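Local coordinates for protein Alpha/beta hydrolase (Xanthomonas campestris pv. campestris, PDB 2QJW) that is probably a hydrolase of the alpha/beta-hydrolase superfamily, its substrate unknown, at residues H11-P17 and P39-D45; V56-L60 and L83-I87; V76-S82 and R98-V104. One frame throughout, in Å; residues are numbered along the deposited sequence.

Contact 1: residues H11-P17 and P39-D45; sequences HGFESGP and PDFTDLD
The imidazole of His11 and the backbone of Phe41 make the central bond between two loops of an alpha/beta-hydrolase fold. Segment 11-17 follows strand 6-10; segment 39-45 turns into the short helix 42-45. In this fold the loop after the equivalent strand commonly helps form the oxyanion hole, consistent with Gly12 lying near the presumed catalytic triad. Phe41 N donates to His11 NE2 over 3.0 Å, fairly straight although the N-H lies somewhat out of the ring plane. On the other side of the ring, ND1 donates within its plane to Gly12 O (2.7 Å), and that carbonyl also takes Ser15 N, closing a type II turn from Gly12 to Ser15. With chi1 at 75°, CG of His11 sits between its backbone N and carbonyl carbon, and Gly16 CA rests over the centre of one ring face. Phe41 CD2 comes over the opposite face, the two rings set obliquely, so the imidazole is held between them. A water joins His11 N to Pro39 O.

The second tight point is Asp45. Its OD2 receives Glu14 N at 3.2 Å from above the carboxylate plane, while OD1 turns to Arg59. Phe13 slides past it, CE1 3.3 Å from Asp45 O and oblique to it, with ring and carboxylate planes 47° apart.

Toward the solvent the contact thins. Pro17 CD lies against the carboxyl carbon of exposed Asp40 at 3.8 Å, and Thr42 CG2 approaches Ser15 O. Here the order is internal: Asp40 OD1 accepts both Thr42 N, closing an Asx turn, and Thr42 OG1 at 2.6 Å.

Since ND1 donates and NE2 accepts, the bonding pattern is consistent with a neutral His11 protonated on ND1, its ring rotation fixed from both ends.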
ATOM      1  N   HIS A  11      12.518  -1.434  17.349  1.00 10.51           N
ATOM      2  CA  HIS A  11      12.394  -2.868  17.139  1.00 11.01           C
ATOM      3  C   HIS A  11      11.292  -3.527  17.944  1.00 11.51           C
ATOM      4  O   HIS A  11      10.838  -3.001  18.944  1.00 11.91           O
ATOM      5  CB  HIS A  11      13.752  -3.539  17.389  1.00 11.39           C
ATOM      6  CG  HIS A  11      14.155  -3.678  18.840  1.00 11.78           C
ATOM      7  ND1 HIS A  11      13.556  -4.568  19.729  1.00 12.94           N
ATOM      8  CD2 HIS A  11      15.077  -3.003  19.556  1.00 13.19           C
ATOM      9  CE1 HIS A  11      14.133  -4.438  20.918  1.00 12.61           C
ATOM     10  NE2 HIS A  11      15.044  -3.486  20.845  1.00 13.86           N
ATOM     11  N   GLY A  12      10.836  -4.698  17.462  1.00 13.77           N
ATOM     12  CA  GLY A  12       9.783  -5.442  18.116  1.00 14.43           C
ATOM     13  C   GLY A  12      10.256  -6.226  19.334  1.00 15.69           C
ATOM     14  O   GLY A  12      11.452  -6.276  19.653  1.00 13.87           O
ATOM     15  N   PHE A  13       9.298  -6.901  19.948  1.00 14.26           N
ATOM     16  CA  PHE A  13       9.534  -7.667  21.153  1.00 15.70           C
ATOM     17  C   PHE A  13      10.512  -8.804  20.898  1.00 16.96           C
ATOM     18  O   PHE A  13      10.409  -9.537  19.911  1.00 22.26           O
ATOM     19  CB  PHE A  13       8.207  -8.209  21.697  1.00 15.69           C
ATOM     20  CG  PHE A  13       8.351  -9.036  22.943  1.00 17.90           C
ATOM     21  CD1 PHE A  13       8.676  -8.438  24.141  1.00 17.91           C
ATOM     22  CD2 PHE A  13       8.139 -10.397  22.918  1.00 19.71           C
ATOM     23  CE1 PHE A  13       8.766  -9.194  25.300  1.00 17.54           C
ATOM     24  CE2 PHE A  13       8.239 -11.158  24.078  1.00 24.75           C
ATOM     25  CZ  PHE A  13       8.572 -10.553  25.265  1.00 24.90           C
ATOM     26  N   GLU A  14      11.507  -8.921  21.764  1.00 23.35           N
ATOM     27  CA  GLU A  14      12.547  -9.965  21.687  1.00 28.59           C
ATOM     28  C   GLU A  14      13.344  -9.891  20.396  1.00 28.89           C
ATOM     29  O   GLU A  14      13.956 -10.863  19.992  1.00 30.71           O
ATOM     30  CB  GLU A  14      11.993 -11.384  21.899  1.00 32.96           C
ATOM     31  CG  GLU A  14      11.696 -11.661  23.365  1.00 38.11           C
ATOM     32  CD  GLU A  14      11.110 -13.027  23.630  1.00 37.85           C
ATOM     33  OE1 GLU A  14      10.641 -13.706  22.686  1.00 49.54           O
ATOM     34  OE2 GLU A  14      11.090 -13.402  24.816  1.00 48.58           O
ATOM     35  N   SER A  15      13.324  -8.738  19.734  1.00 24.73           N
ATOM     36  CA  SER A  15      14.076  -8.579  18.571  1.00 21.78           C
ATOM     37  C   SER A  15      15.213  -7.763  19.150  1.00 23.65           C
ATOM     38  O   SER A  15      15.580  -7.909  20.336  1.00 29.54           O
ATOM     39  CB  SER A  15      13.253  -7.863  17.480  1.00 22.06           C
ATOM     40  OG  SER A  15      13.991  -7.787  16.301  1.00 29.25           O
ATOM     41  N   GLY A  16      15.821  -6.908  18.383  1.00 21.47           N
ATOM     42  CA  GLY A  16      16.877  -6.047  18.909  1.00 17.73           C
ATOM     43  C   GLY A  16      17.147  -5.024  17.845  1.00 15.64           C
ATOM     44  O   GLY A  16      16.564  -5.078  16.779  1.00 15.62           O
ATOM     45  N   PRO A  17      18.037  -4.074  18.136  1.00 14.04           N
ATOM     46  CA  PRO A  17      18.306  -2.985  17.178  1.00 16.36           C
ATOM     47  C   PRO A  17      18.971  -3.395  15.849  1.00 17.09           C
ATOM     48  O   PRO A  17      18.981  -2.613  14.902  1.00 19.26           O
ATOM     49  CB  PRO A  17      19.228  -2.056  17.975  1.00 18.17           C
ATOM     50  CG  PRO A  17      19.836  -2.975  19.011  1.00 17.84           C
ATOM     51  CD  PRO A  17      18.764  -3.900  19.390  1.00 16.70           C
ATOM     52  N   PRO A  39      17.060   2.432  18.900  1.00 11.17           N
ATOM     53  CA  PRO A  39      17.324   2.212  20.323  1.00 10.68           C
ATOM     54  C   PRO A  39      17.223   0.721  20.706  1.00 10.52           C
ATOM     55  O   PRO A  39      16.452  -0.013  20.115  1.00 12.69           O
ATOM     56  CB  PRO A  39      16.253   3.010  21.014  1.00 12.61           C
ATOM     57  CG  PRO A  39      15.827   4.087  19.966  1.00 13.86           C
ATOM     58  CD  PRO A  39      15.909   3.332  18.682  1.00 11.19           C
ATOM     59  N   ASP A  40      17.954   0.354  21.725  1.00 11.17           N
ATOM     60  CA  ASP A  40      17.952  -1.026  22.212  1.00 12.18           C
ATOM     61  C   ASP A  40      17.003  -1.120  23.370  1.00 15.10           C
ATOM     62  O   ASP A  40      17.155  -0.462  24.403  1.00 14.93           O
ATOM     63  CB  ASP A  40      19.362  -1.348  22.653  1.00 14.34           C
ATOM     64  CG  ASP A  40      19.533  -2.829  22.941  1.00 21.66           C
ATOM     65  OD1 ASP A  40      18.533  -3.480  23.313  1.00 17.91           O
ATOM     66  OD2 ASP A  40      20.637  -3.366  22.698  1.00 22.72           O
ATOM     67  N   PHE A  41      15.954  -1.913  23.197  1.00 13.23           N
ATOM     68  CA  PHE A  41      14.995  -2.157  24.233  1.00 11.10           C
ATOM     69  C   PHE A  41      15.083  -3.600  24.782  1.00 11.45           C
ATOM     70  O   PHE A  41      14.133  -4.017  25.474  1.00 15.08           O
ATOM     71  CB  PHE A  41      13.575  -1.940  23.704  1.00 12.66           C
ATOM     72  CG  PHE A  41      13.342  -0.594  23.083  1.00 11.68           C
ATOM     73  CD1 PHE A  41      13.075   0.517  23.874  1.00 13.10           C
ATOM     74  CD2 PHE A  41      13.287  -0.453  21.676  1.00 13.81           C
ATOM     75  CE1 PHE A  41      12.776   1.760  23.307  1.00 12.19           C
ATOM     76  CE2 PHE A  41      13.062   0.777  21.121  1.00 13.26           C
ATOM     77  CZ  PHE A  41      12.794   1.889  21.933  1.00 11.14           C
ATOM     78  N   THR A  42      16.143  -4.313  24.499  1.00 12.71           N
ATOM     79  CA  THR A  42      16.196  -5.735  24.825  1.00 14.19           C
ATOM     80  C   THR A  42      16.149  -5.967  26.340  1.00 15.11           C
ATOM     81  O   THR A  42      15.595  -6.966  26.784  1.00 16.94           O
ATOM     82  CB  THR A  42      17.412  -6.427  24.182  1.00 14.39           C
ATOM     83  OG1 THR A  42      18.617  -5.760  24.551  1.00 16.02           O
ATOM     84  CG2 THR A  42      17.292  -6.443  22.623  1.00 21.51           C
ATOM     85  N   ASP A  43      16.682  -5.049  27.135  1.00 14.53           N
ATOM     86  CA  ASP A  43      16.640  -5.216  28.597  1.00 14.24           C
ATOM     87  C   ASP A  43      15.243  -5.167  29.107  1.00 18.67           C
ATOM     88  O   ASP A  43      14.850  -5.941  29.972  1.00 17.38           O
ATOM     89  CB  ASP A  43      17.517  -4.134  29.311  1.00 16.22           C
ATOM     90  CG  ASP A  43      17.176  -2.711  28.933  1.00 17.30           C
ATOM     91  OD1 ASP A  43      16.873  -2.438  27.734  1.00 16.34           O
ATOM     92  OD2 ASP A  43      17.169  -1.836  29.857  1.00 17.37           O
ATOM     93  N   LEU A  44      14.456  -4.269  28.547  1.00 14.91           N
ATOM     94  CA  LEU A  44      13.088  -4.034  28.961  1.00 14.20           C
ATOM     95  C   LEU A  44      12.214  -5.206  28.578  1.00 16.06           C
ATOM     96  O   LEU A  44      11.381  -5.711  29.376  1.00 15.96           O
ATOM     97  CB  LEU A  44      12.552  -2.774  28.290  1.00 13.69           C
ATOM     98  CG  LEU A  44      13.262  -1.474  28.724  1.00 16.97           C
ATOM     99  CD1 LEU A  44      13.021  -0.337  27.722  1.00 15.64           C
ATOM    100  CD2 LEU A  44      12.898  -1.089  30.174  1.00 18.21           C
ATOM    101  N   ASP A  45      12.443  -5.703  27.395  1.00 17.13           N
ATOM    102  CA  ASP A  45      11.619  -6.836  26.886  1.00 17.16           C
ATOM    103  C   ASP A  45      11.800  -8.098  27.722  1.00 20.70           C
ATOM    104  O   ASP A  45      10.820  -8.865  27.884  1.00 18.28           O
ATOM    105  CB  ASP A  45      11.934  -7.143  25.434  1.00 15.94           C
ATOM    106  CG  ASP A  45      11.507  -6.023  24.500  1.00 11.97           C
ATOM    107  OD1 ASP A  45      10.788  -5.138  24.956  1.00 16.57           O
ATOM    108  OD2 ASP A  45      11.866  -6.108  23.300  1.00 15.18           O
TER
HETATM  109  O   HOH W   1      15.127  -0.306  17.755  1.00 12.10           O

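Contact 2: residues V56-L60 and L83-I87; sequences VRGRL and LGSYI
Arg59 and Leu60 of helix 56-60 meet Leu83 and Ile87 of helix 83-87 where two helices of the alpha/beta-hydrolase fold pack together. The segment 83-87 begins the helix that follows the probable nucleophile elbow, to whose GxSxG pattern Gly84 belongs. The short axes approach to 10.3 Å and cross at -59°.

Apolar packing makes up one part of the interface. Leu60 CD2 presses on Ile87 CG2 at 3.5 Å, the closest of the carbon pairs. Val56 sends its two methyls different ways: CG1 reaches Tyr86 CE2 at 4.1 Å, approaching the ring obliquely, and CG2 faces Leu83 CD1 at a looser 4.3 Å. The Tyr86 hydroxyl is bonded elsewhere, to Pro113 O, and Met109 and Leu112 pack against this side of the helix pair.

The other part is a charged group laid over hydrocarbon. The Arg59 chain runs extended from CG to NE across Leu83, and the guanidinium carries Leu83 CD2 on one face. Ile87 CD1 approaches the edge of the same group, 3.6 Å from NH1, while Gly84 CA is 3.7 Å from that nitrogen. The polar partners of the arginine, Asp45 and His11 O, lie beyond the two helices, so the buried charge is matched while its flat surface is packed by aliphatic carbon. Leu83 has its CG anti to the backbone N (chi1 -174°), which carries the branch toward the arginine and leaves CD2 3.4 Å from Arg59 NE.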
ATOM      1  N   VAL A  56       6.799  -2.619  29.299  1.00 16.91           N
ATOM      2  CA  VAL A  56       6.291  -1.763  28.221  1.00 15.20           C
ATOM      3  C   VAL A  56       6.252  -0.317  28.639  1.00 18.94           C
ATOM      4  O   VAL A  56       6.538   0.533  27.850  1.00 15.52           O
ATOM      5  CB  VAL A  56       4.916  -2.280  27.711  1.00 15.32           C
ATOM      6  CG1 VAL A  56       4.326  -1.361  26.609  1.00 18.20           C
ATOM      7  CG2 VAL A  56       5.105  -3.656  27.202  1.00 16.14           C
ATOM      8  N   ARG A  57       5.861  -0.032  29.883  0.50 18.32           N
ATOM      9  CA  ARG A  57       5.925   1.331  30.375  0.50 17.89           C
ATOM     10  C   ARG A  57       7.349   1.873  30.217  0.50 15.72           C
ATOM     11  O   ARG A  57       7.531   3.010  29.799  0.50 17.79           O
ATOM     12  CB  ARG A  57       5.515   1.399  31.836  0.50 20.01           C
ATOM     13  CG  ARG A  57       5.601   2.798  32.403  0.50 22.58           C
ATOM     14  N   GLY A  58       8.327   1.029  30.518  1.00 14.37           N
ATOM     15  CA  GLY A  58       9.761   1.384  30.408  1.00 15.58           C
ATOM     16  C   GLY A  58      10.145   1.666  28.969  1.00 15.43           C
ATOM     17  O   GLY A  58      10.895   2.591  28.672  1.00 13.25           O
ATOM     18  N   ARG A  59       9.590   0.867  28.065  1.00 13.67           N
ATOM     19  CA  ARG A  59       9.800   1.073  26.636  1.00 12.85           C
ATOM     20  C   ARG A  59       9.248   2.382  26.202  1.00 13.19           C
ATOM     21  O   ARG A  59       9.895   3.151  25.505  1.00 14.20           O
ATOM     22  CB  ARG A  59       9.124  -0.017  25.809  1.00 13.33           C
ATOM     23  CG  ARG A  59      10.014  -0.992  25.213  1.00 12.18           C
ATOM     24  CD  ARG A  59       9.191  -1.968  24.347  1.00 12.00           C
ATOM     25  NE  ARG A  59       9.949  -2.919  23.613  1.00 12.35           N
ATOM     26  CZ  ARG A  59      10.177  -2.915  22.305  1.00 13.62           C
ATOM     27  NH1 ARG A  59       9.779  -1.915  21.531  1.00 12.68           N
ATOM     28  NH2 ARG A  59      10.856  -3.916  21.809  1.00 14.33           N
ATOM     29  N   LEU A  60       8.024   2.684  26.632  1.00 12.87           N
ATOM     30  CA  LEU A  60       7.404   3.938  26.319  1.00 12.91           C
ATOM     31  C   LEU A  60       8.230   5.119  26.843  1.00 13.24           C
ATOM     32  O   LEU A  60       8.408   6.123  26.147  1.00 16.56           O
ATOM     33  CB  LEU A  60       5.972   4.058  26.918  1.00 14.56           C
ATOM     34  CG  LEU A  60       4.960   3.103  26.288  1.00 18.96           C
ATOM     35  CD1 LEU A  60       3.742   2.798  27.245  1.00 19.67           C
ATOM     36  CD2 LEU A  60       4.482   3.628  24.990  1.00 19.18           C
ATOM     37  N   LEU A  83       5.575  -4.490  18.635  1.00 12.68           N
ATOM     38  CA  LEU A  83       5.630  -3.731  19.887  1.00 12.62           C
ATOM     39  C   LEU A  83       6.273  -2.358  19.676  1.00 11.06           C
ATOM     40  O   LEU A  83       5.880  -1.384  20.303  1.00 12.02           O
ATOM     41  CB  LEU A  83       6.369  -4.508  20.952  1.00 12.79           C
ATOM     42  CG  LEU A  83       6.389  -3.889  22.356  1.00 14.37           C
ATOM     43  CD1 LEU A  83       5.010  -3.564  22.880  1.00 14.69           C
ATOM     44  CD2 LEU A  83       7.159  -4.823  23.311  1.00 14.53           C
ATOM     45  N   GLY A  84       7.263  -2.325  18.774  1.00 10.15           N
ATOM     46  CA  GLY A  84       7.925  -1.059  18.420  1.00 10.96           C
ATOM     47  C   GLY A  84       6.984  -0.087  17.787  1.00 10.99           C
ATOM     48  O   GLY A  84       7.093   1.127  18.008  1.00 10.07           O
ATOM     49  N   SER A  85       6.035  -0.591  16.976  1.00 10.35           N
ATOM     50  CA  SER A  85       5.016   0.278  16.427  1.00  9.01           C
ATOM     51  C   SER A  85       4.069   0.830  17.479  1.00  8.97           C
ATOM     52  O   SER A  85       3.683   1.988  17.399  1.00 11.52           O
ATOM     53  CB  SER A  85       4.198  -0.439  15.345  1.00 10.62           C
ATOM     54  OG  SER A  85       5.003  -0.683  14.229  1.00 10.56           O
ATOM     55  N   TYR A  86       3.690  -0.042  18.408  1.00 10.50           N
ATOM     56  CA  TYR A  86       2.807   0.355  19.477  1.00 11.09           C
ATOM     57  C   TYR A  86       3.458   1.510  20.234  1.00 10.58           C
ATOM     58  O   TYR A  86       2.822   2.527  20.437  1.00 11.52           O
ATOM     59  CB  TYR A  86       2.579  -0.796  20.410  1.00 12.06           C
ATOM     60  CG  TYR A  86       1.779  -0.395  21.604  1.00 12.45           C
ATOM     61  CD1 TYR A  86       0.402  -0.236  21.539  1.00 13.00           C
ATOM     62  CD2 TYR A  86       2.407  -0.145  22.804  1.00 12.83           C
ATOM     63  CE1 TYR A  86      -0.378   0.143  22.660  1.00 13.15           C
ATOM     64  CE2 TYR A  86       1.659   0.254  23.953  1.00 13.57           C
ATOM     65  CZ  TYR A  86       0.275   0.395  23.882  1.00 14.41           C
ATOM     66  OH  TYR A  86      -0.404   0.775  24.995  1.00 16.44           O
ATOM     67  N   ILE A  87       4.720   1.391  20.605  1.00 11.00           N
ATOM     68  CA  ILE A  87       5.270   2.501  21.415  1.00 11.26           C
ATOM     69  C   ILE A  87       5.530   3.777  20.587  1.00 11.16           C
ATOM     70  O   ILE A  87       5.404   4.890  21.086  1.00 11.58           O
ATOM     71  CB  ILE A  87       6.517   2.087  22.226  1.00 12.48           C
ATOM     72  CG1 ILE A  87       7.680   1.642  21.348  1.00 11.04           C
ATOM     73  CG2 ILE A  87       6.121   1.009  23.246  1.00 12.32           C
ATOM     74  CD1 ILE A  87       9.000   1.530  22.116  1.00 13.85           C
TER

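Contact 3: residues V76-S82 and R98-V104; sequences VVLAGSS and RALFLMV
Six backbone hydrogen bonds tie 76-82 to 98-104 as parallel neighbours, passing from one end of the pair to the other. Arg98 N to Val76 O and Ser82 N to Met103 O, both 2.9 Å, stand at the two ends. Between them Phe101 N donates to Leu78 O and Met103 N to Gly80 O, each at 3.0 Å; Gly80 N returns to Phe101 O, a more bent bond (145° at the hydrogen), and Leu78 N to Ala99 O is the longest at 3.3 Å. Carbonyls also receive CA-H groups, most closely Ala79 CA at 3.0 Å from Phe101 O.

Around this backbone the packing divides by face. On the face carrying Val77, Ala79, Ser81, Phe101 and Met103, Ala79 CB meets Phe101 CB at 3.9 Å and lies at the edge of the ring. Farther along, the selenomethionine Met103 is bent at chi3 (-73°), which brings its CE back to 3.3 Å from Gly80 O and close to Ser81 CB. The opposite face carries Leu78, Leu100 and Leu102.

At the end of strand 76-81 the chain turns sharply: Ser82 has a positive phi (53°), the strained conformation expected at a nucleophile elbow. Ser82 is the probable nucleophile, and its side chain touches His156 of the presumed Ser-His-Asp triad.

The pair forms the strands of a beta-alpha-beta unit joined through helix 83-92, and lies in the middle of the sheet, with strand 6-10 bonded to 76-81 and strand 122-127 packed beside 99-103. Two helices meet the face bearing Phe101 and Met103: 20-31 through Lys21 and Leu25, and 162-174 through Phe169.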
ATOM      1  N   VAL A  76      11.190  14.975  13.769  1.00 10.46           N
ATOM      2  CA  VAL A  76      11.348  13.548  14.109  1.00 10.13           C
ATOM      3  C   VAL A  76      10.235  12.733  13.478  1.00  9.72           C
ATOM      4  O   VAL A  76       9.056  13.041  13.628  1.00 11.46           O
ATOM      5  CB  VAL A  76      11.302  13.338  15.609  1.00 11.61           C
ATOM      6  CG1 VAL A  76      11.411  11.834  15.943  1.00 15.63           C
ATOM      7  CG2 VAL A  76      12.434  14.145  16.280  1.00 13.59           C
ATOM      8  N   VAL A  77      10.651  11.641  12.835  1.00 10.83           N
ATOM      9  CA  VAL A  77       9.768  10.578  12.354  1.00  9.52           C
ATOM     10  C   VAL A  77       9.964   9.352  13.244  1.00  9.24           C
ATOM     11  O   VAL A  77      11.124   8.948  13.501  1.00 11.15           O
ATOM     12  CB  VAL A  77      10.044  10.233  10.872  1.00  8.58           C
ATOM     13  CG1 VAL A  77       9.332   8.998  10.426  1.00 11.57           C
ATOM     14  CG2 VAL A  77       9.693  11.451   9.998  1.00 10.65           C
ATOM     15  N   LEU A  78       8.844   8.787  13.739  1.00  9.59           N
ATOM     16  CA  LEU A  78       8.904   7.563  14.553  1.00  9.39           C
ATOM     17  C   LEU A  78       8.408   6.414  13.728  1.00 10.14           C
ATOM     18  O   LEU A  78       7.443   6.513  12.972  1.00  9.79           O
ATOM     19  CB  LEU A  78       8.027   7.692  15.776  1.00 11.50           C
ATOM     20  CG  LEU A  78       8.391   8.870  16.676  1.00 12.70           C
ATOM     21  CD1 LEU A  78       7.405   8.937  17.841  1.00 12.30           C
ATOM     22  CD2 LEU A  78       9.808   8.772  17.188  1.00 12.10           C
ATOM     23  N   ALA A  79       9.115   5.284  13.827  1.00 10.06           N
ATOM     24  CA  ALA A  79       8.747   4.083  13.068  1.00  9.32           C
ATOM     25  C   ALA A  79       8.987   2.913  13.919  1.00 10.04           C
ATOM     26  O   ALA A  79       9.796   2.959  14.861  1.00 10.85           O
ATOM     27  CB  ALA A  79       9.573   3.958  11.841  1.00  9.83           C
ATOM     28  N   GLY A  80       8.344   1.811  13.597  1.00 10.90           N
ATOM     29  CA  GLY A  80       8.595   0.593  14.332  1.00 12.91           C
ATOM     30  C   GLY A  80       8.027  -0.629  13.677  1.00 11.35           C
ATOM     31  O   GLY A  80       7.420  -0.573  12.615  1.00 10.25           O
ATOM     32  N   SER A  81       8.243  -1.745  14.377  1.00 10.27           N
ATOM     33  CA  SER A  81       7.640  -3.030  14.040  1.00 11.90           C
ATOM     34  C   SER A  81       6.962  -3.598  15.289  1.00 11.95           C
ATOM     35  O   SER A  81       7.592  -3.616  16.334  1.00 11.59           O
ATOM     36  CB  SER A  81       8.679  -4.008  13.544  1.00 15.76           C
ATOM     37  OG  SER A  81       8.053  -5.240  13.242  1.00 24.25           O
ATOM     38  N   SER A  82       5.700  -4.028  15.159  1.00 11.36           N
ATOM     39  CA  SER A  82       4.957  -4.744  16.235  1.00 11.53           C
ATOM     40  C   SER A  82       5.009  -3.937  17.548  1.00 11.41           C
ATOM     41  O   SER A  82       4.515  -2.814  17.574  1.00 11.29           O
ATOM     42  CB  SER A  82       5.463  -6.193  16.320  1.00 14.35           C
ATOM     43  OG  SER A  82       4.466  -6.912  17.076  1.00 21.86           O
ATOM     44  N   ARG A  98       6.537  14.348  13.285  1.00 10.89           N
ATOM     45  CA  ARG A  98       6.338  14.736  11.921  1.00 10.84           C
ATOM     46  C   ARG A  98       5.436  13.762  11.151  1.00 10.93           C
ATOM     47  O   ARG A  98       4.627  14.138  10.332  1.00  9.69           O
ATOM     48  CB  ARG A  98       7.690  14.892  11.178  1.00 11.19           C
ATOM     49  CG  ARG A  98       7.568  15.355   9.772  1.00 13.34           C
ATOM     50  CD  ARG A  98       6.927  16.713   9.620  1.00 14.57           C
ATOM     51  NE  ARG A  98       6.613  17.079   8.264  1.00 13.26           N
ATOM     52  CZ  ARG A  98       5.502  16.840   7.614  1.00 13.89           C
ATOM     53  NH1 ARG A  98       4.508  16.139   8.133  1.00 13.17           N
ATOM     54  NH2 ARG A  98       5.374  17.275   6.373  1.00 18.61           N
ATOM     55  N   ALA A  99       5.673  12.481  11.420  1.00 10.03           N
ATOM     56  CA  ALA A  99       4.978  11.368  10.712  1.00  9.71           C
ATOM     57  C   ALA A  99       5.301  10.077  11.425  1.00  9.39           C
ATOM     58  O   ALA A  99       6.240  10.008  12.213  1.00  8.50           O
ATOM     59  CB  ALA A  99       5.427  11.259   9.254  1.00 10.47           C
ATOM     60  N   LEU A 100       4.492   9.063  11.118  0.50  9.68           N
ATOM     61  CA  LEU A 100       4.543   7.780  11.797  0.50  9.49           C
ATOM     62  C   LEU A 100       4.483   6.625  10.806  0.50  9.65           C
ATOM     63  O   LEU A 100       3.543   6.560   9.999  0.50  9.57           O
ATOM     64  CB  LEU A 100       3.347   7.713  12.722  0.50 11.32           C
ATOM     65  CG  LEU A 100       3.191   6.590  13.724  0.50 12.12           C
ATOM     66  CD1 LEU A 100       4.424   6.513  14.728  0.50  9.70           C
ATOM     67  CD2 LEU A 100       1.843   6.742  14.460  0.50  9.76           C
ATOM     68  N   PHE A 101       5.438   5.689  10.900  1.00  7.96           N
ATOM     69  CA  PHE A 101       5.500   4.524  10.031  1.00  7.89           C
ATOM     70  C   PHE A 101       5.381   3.271  10.890  1.00  8.29           C
ATOM     71  O   PHE A 101       6.236   3.020  11.753  1.00  9.52           O
ATOM     72  CB  PHE A 101       6.770   4.455   9.189  1.00  8.50           C
ATOM     73  CG  PHE A 101       6.775   3.317   8.247  1.00  8.73           C
ATOM     74  CD1 PHE A 101       5.992   3.350   7.142  1.00 10.88           C
ATOM     75  CD2 PHE A 101       7.547   2.218   8.483  1.00  8.96           C
ATOM     76  CE1 PHE A 101       6.015   2.287   6.234  1.00  9.85           C
ATOM     77  CE2 PHE A 101       7.544   1.143   7.601  1.00 10.45           C
ATOM     78  CZ  PHE A 101       6.772   1.167   6.478  1.00 10.21           C
ATOM     79  N   LEU A 102       4.323   2.511  10.667  1.00  8.43           N
ATOM     80  CA  LEU A 102       4.037   1.366  11.540  1.00  9.19           C
ATOM     81  C   LEU A 102       3.971   0.090  10.776  1.00  9.16           C
ATOM     82  O   LEU A 102       3.146  -0.087   9.913  1.00  9.08           O
ATOM     83  CB  LEU A 102       2.703   1.578  12.202  1.00  8.72           C
ATOM     84  CG  LEU A 102       2.404   2.902  12.903  1.00  9.93           C
ATOM     85  CD1 LEU A 102       0.980   3.001  13.527  1.00 12.45           C
ATOM     86  CD2 LEU A 102       3.445   3.141  14.003  1.00 13.21           C
HETATM   87  N   MSE A 103       4.863  -0.845  11.092  1.00  8.65           N
HETATM   88  CA  MSE A 103       4.816  -2.227  10.568  1.00  9.81           C
HETATM   89  C   MSE A 103       4.089  -3.096  11.610  1.00  9.05           C
HETATM   90  O   MSE A 103       4.403  -3.031  12.792  1.00  9.21           O
HETATM   91  CB  MSE A 103       6.168  -2.784  10.251  1.00  9.45           C
HETATM   92  CG  MSE A 103       6.947  -1.938   9.221  1.00 11.21           C
HETATM   93 SE   MSE A 103       8.679  -2.561   8.800  0.75 12.25          SE
HETATM   94  CE  MSE A 103       9.453  -2.055  10.430  1.00 18.99           C
ATOM     95  N   VAL A 104       3.117  -3.877  11.133  1.00  9.30           N
ATOM     96  CA  VAL A 104       2.327  -4.856  11.957  1.00  7.59           C
ATOM     97  C   VAL A 104       2.038  -4.304  13.365  1.00 10.13           C
ATOM     98  O   VAL A 104       2.418  -4.897  14.364  1.00 10.03           O
ATOM     99  CB  VAL A 104       2.953  -6.298  11.949  1.00  8.64           C
ATOM    100  CG1 VAL A 104       2.762  -6.906  10.553  1.00 13.42           C
ATOM    101  CG2 VAL A 104       4.392  -6.307  12.331  1.00 10.83           C
TER

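The three contacts lead from a partly buried loop pair to the core beneath the presumed catalytic serine. Contacts 1 and 2 have centres about 10 Å apart and are joined by Arg59 of contact 2, whose NE lies 2.7 Å from Asp45 OD1 in a salt bridge and whose NH1 lies 3.0 Å from His11 O. Contacts 2 and 3, with centres about 12 Å apart, meet through Ser85, whose OG is 2.8 Å from Met103 O, a probable hydrogen bond; their segments alternate along the chain, and Ser82 and Leu83 are consecutive. Contact 1 does not touch contact 3 (centres about 15 Å apart), yet Gly12 lies near the probable nucleophile elbow and triad.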